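Local coordinates for protein Abbfa_003403 (Acinetobacter baumannii, PDB 4ZXH) that probably builds a peptide product as a four-domain nonribosomal peptide synthetase, with condensation, adenylation, phosphopantetheine-bearing carrier and thioesterase domains, at residues Asn885-Ile890 / Ala896-Lys901. Numbering follows the deposited sequence.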
loop_
_atom_site.group_PDB
_atom_site.type_symbol
_atom_site.label_atom_id
_atom_site.label_comp_id
_atom_site.label_asym_id
_atom_site.label_seq_id
_atom_site.Cartn_x
_atom_site.Cartn_y
_atom_site.Cartn_z
ATOM N N ASN A 885 9.503 -7.141 0.759
ATOM C CA ASN A 885 9.112 -8.028 1.848
ATOM C C ASN A 885 7.765 -8.704 1.614
ATOM O O ASN A 885 7.616 -9.905 1.897
ATOM C CB ASN A 885 9.093 -7.271 3.177
ATOM C CG ASN A 885 10.495 -7.084 3.764
ATOM O OD1 ASN A 885 11.386 -7.921 3.569
ATOM N ND2 ASN A 885 10.697 -5.979 4.475
ATOM N N VAL A 886 6.788 -7.960 1.088
ATOM C CA VAL A 886 5.477 -8.557 0.847
ATOM C C VAL A 886 5.582 -9.628 -0.255
ATOM O O VAL A 886 5.010 -10.714 -0.132
ATOM C CB VAL A 886 4.402 -7.503 0.466
ATOM C CG1 VAL A 886 3.144 -8.190 0.017
ATOM C CG2 VAL A 886 4.079 -6.608 1.644
ATOM N N LEU A 887 6.330 -9.333 -1.316
ATOM C CA LEU A 887 6.543 -10.306 -2.377
ATOM C C LEU A 887 7.219 -11.586 -1.862
ATOM O O LEU A 887 6.801 -12.686 -2.190
ATOM C CB LEU A 887 7.376 -9.684 -3.488
ATOM C CG LEU A 887 6.635 -8.768 -4.457
ATOM C CD1 LEU A 887 7.621 -7.935 -5.275
ATOM C CD2 LEU A 887 5.759 -9.575 -5.373
ATOM N N LYS A 888 8.257 -11.449 -1.046
ATOM C CA LYS A 888 8.976 -12.623 -0.554
ATOM C C LYS A 888 8.107 -13.541 0.308
ATOM O O LYS A 888 8.452 -14.694 0.548
ATOM C CB LYS A 888 10.203 -12.202 0.247
ATOM C CG LYS A 888 11.307 -11.542 -0.566
ATOM C CD LYS A 888 12.487 -11.189 0.354
ATOM C CE LYS A 888 13.751 -10.812 -0.403
ATOM N NZ LYS A 888 13.954 -9.350 -0.601
ATOM N N GLN A 889 6.974 -13.036 0.768
ATOM C CA GLN A 889 6.128 -13.806 1.679
ATOM C C GLN A 889 5.134 -14.690 0.924
ATOM O O GLN A 889 4.460 -15.537 1.528
ATOM C CB GLN A 889 5.390 -12.872 2.648
ATOM C CG GLN A 889 6.215 -12.487 3.864
ATOM C CD GLN A 889 5.553 -11.424 4.735
ATOM O OE1 GLN A 889 4.608 -10.742 4.319
ATOM N NE2 GLN A 889 6.048 -11.287 5.960
ATOM N N ILE A 890 5.036 -14.483 -0.389
ATOM C CA ILE A 890 4.370 -15.450 -1.255
ATOM C C ILE A 890 5.108 -16.803 -1.255
ATOM O O ILE A 890 6.362 -16.873 -1.319
ATOM C CB ILE A 890 4.285 -14.971 -2.712
ATOM C CG1 ILE A 890 3.973 -13.474 -2.806
ATOM C CG2 ILE A 890 3.273 -15.805 -3.479
ATOM C CD1 ILE A 890 2.726 -13.124 -2.228
ATOM N N ALA A 896 13.086 -11.059 -4.525
ATOM C CA ALA A 896 12.364 -10.009 -5.226
ATOM C C ALA A 896 13.169 -8.719 -5.169
ATOM O O ALA A 896 13.829 -8.429 -4.179
ATOM C CB ALA A 896 10.958 -9.806 -4.623
ATOM N N VAL A 897 13.129 -7.961 -6.249
ATOM C CA VAL A 897 13.755 -6.656 -6.281
ATOM C C VAL A 897 12.773 -5.718 -6.963
ATOM O O VAL A 897 12.189 -6.064 -7.998
ATOM C CB VAL A 897 15.109 -6.690 -7.034
ATOM C CG1 VAL A 897 15.519 -5.301 -7.488
ATOM C CG2 VAL A 897 16.184 -7.306 -6.176
ATOM N N VAL A 898 12.568 -4.547 -6.378
ATOM C CA VAL A 898 11.636 -3.580 -6.934
ATOM C C VAL A 898 12.392 -2.306 -7.259
ATOM O O VAL A 898 13.129 -1.789 -6.417
ATOM C CB VAL A 898 10.477 -3.277 -5.956
ATOM C CG1 VAL A 898 9.532 -2.255 -6.545
ATOM C CG2 VAL A 898 9.723 -4.546 -5.612
ATOM N N LEU A 899 12.233 -1.806 -8.479
ATOM C CA LEU A 899 12.903 -0.560 -8.863
ATOM C C LEU A 899 11.907 0.455 -9.383
ATOM O O LEU A 899 10.802 0.104 -9.818
ATOM C CB LEU A 899 13.978 -0.797 -9.940
ATOM C CG LEU A 899 15.024 -1.898 -9.715
ATOM C CD1 LEU A 899 15.950 -2.037 -10.933
ATOM C CD2 LEU A 899 15.815 -1.665 -8.441
ATOM N N VAL A 900 12.306 1.721 -9.343
ATOM C CA VAL A 900 11.549 2.751 -10.029
ATOM C C VAL A 900 12.189 2.966 -11.398
ATOM O O VAL A 900 13.414 3.067 -11.493
ATOM C CB VAL A 900 11.525 4.070 -9.224
ATOM C CG1 VAL A 900 10.815 5.161 -10.010
ATOM C CG2 VAL A 900 10.857 3.858 -7.866
ATOM N N LYS A 901 11.372 3.007 -12.453
ATOM C CA LYS A 901 11.867 3.300 -13.805
ATOM C C LYS A 901 11.077 4.436 -14.438
ATOM O O LYS A 901 9.925 4.675 -14.067
ATOM C CB LYS A 901 11.796 2.068 -14.703
ATOM C CG LYS A 901 12.679 0.907 -14.278
ATOM C CD LYS A 901 14.161 1.165 -14.495
ATOM C CE LYS A 901 14.961 -0.066 -14.077
ATOM N NZ LYS A 901 16.419 0.053 -14.328
#
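Leu887, of helix 880-888, settles over Ala896 and the CG2 methyl of Val898 on strand 893-903, and the contact illustrates how a helix is seated on a sheet with one branched side chain as the main apolar link, to which Lys888 and Glu884 add. Leu887 CB lies 3.8 Å from Ala896 CB, and Leu887 CD1 is 3.9 Å from that methyl. Leu887 CD1 also reaches Val898 CG2, at 4.0 Å; the two side chains cross at about a right angle. A leucine chi1 of -79° sets CG beside the backbone N and anti to the carbonyl carbon, and chi2 (165°) turns CD1 toward the strand, where it rests between the two methyls. Because residues alternate along a strand, Ala896 and Val898 present their side chains to the same face, whereas the CB of Val897 points away from the helix. Lys888 flanks the apolar patch: its chain bends at chi4 (96°) and carries NZ to 3.7 Å from Ala896 O, too far for a hydrogen bond. No hydrogen bond joins the two segments, but Glu884, one turn before Lys888, accepts one from Val898 N through OE2. Leu887 is also touched by Leu928 of helix 921-931 and Ala912 of strand 907-916. Helix 880-888 thus packs against the three-stranded mixed sheet of the small C-terminal subdomain of the adenylation domain, an alpha/beta unit characteristic of ANL-family enzymes.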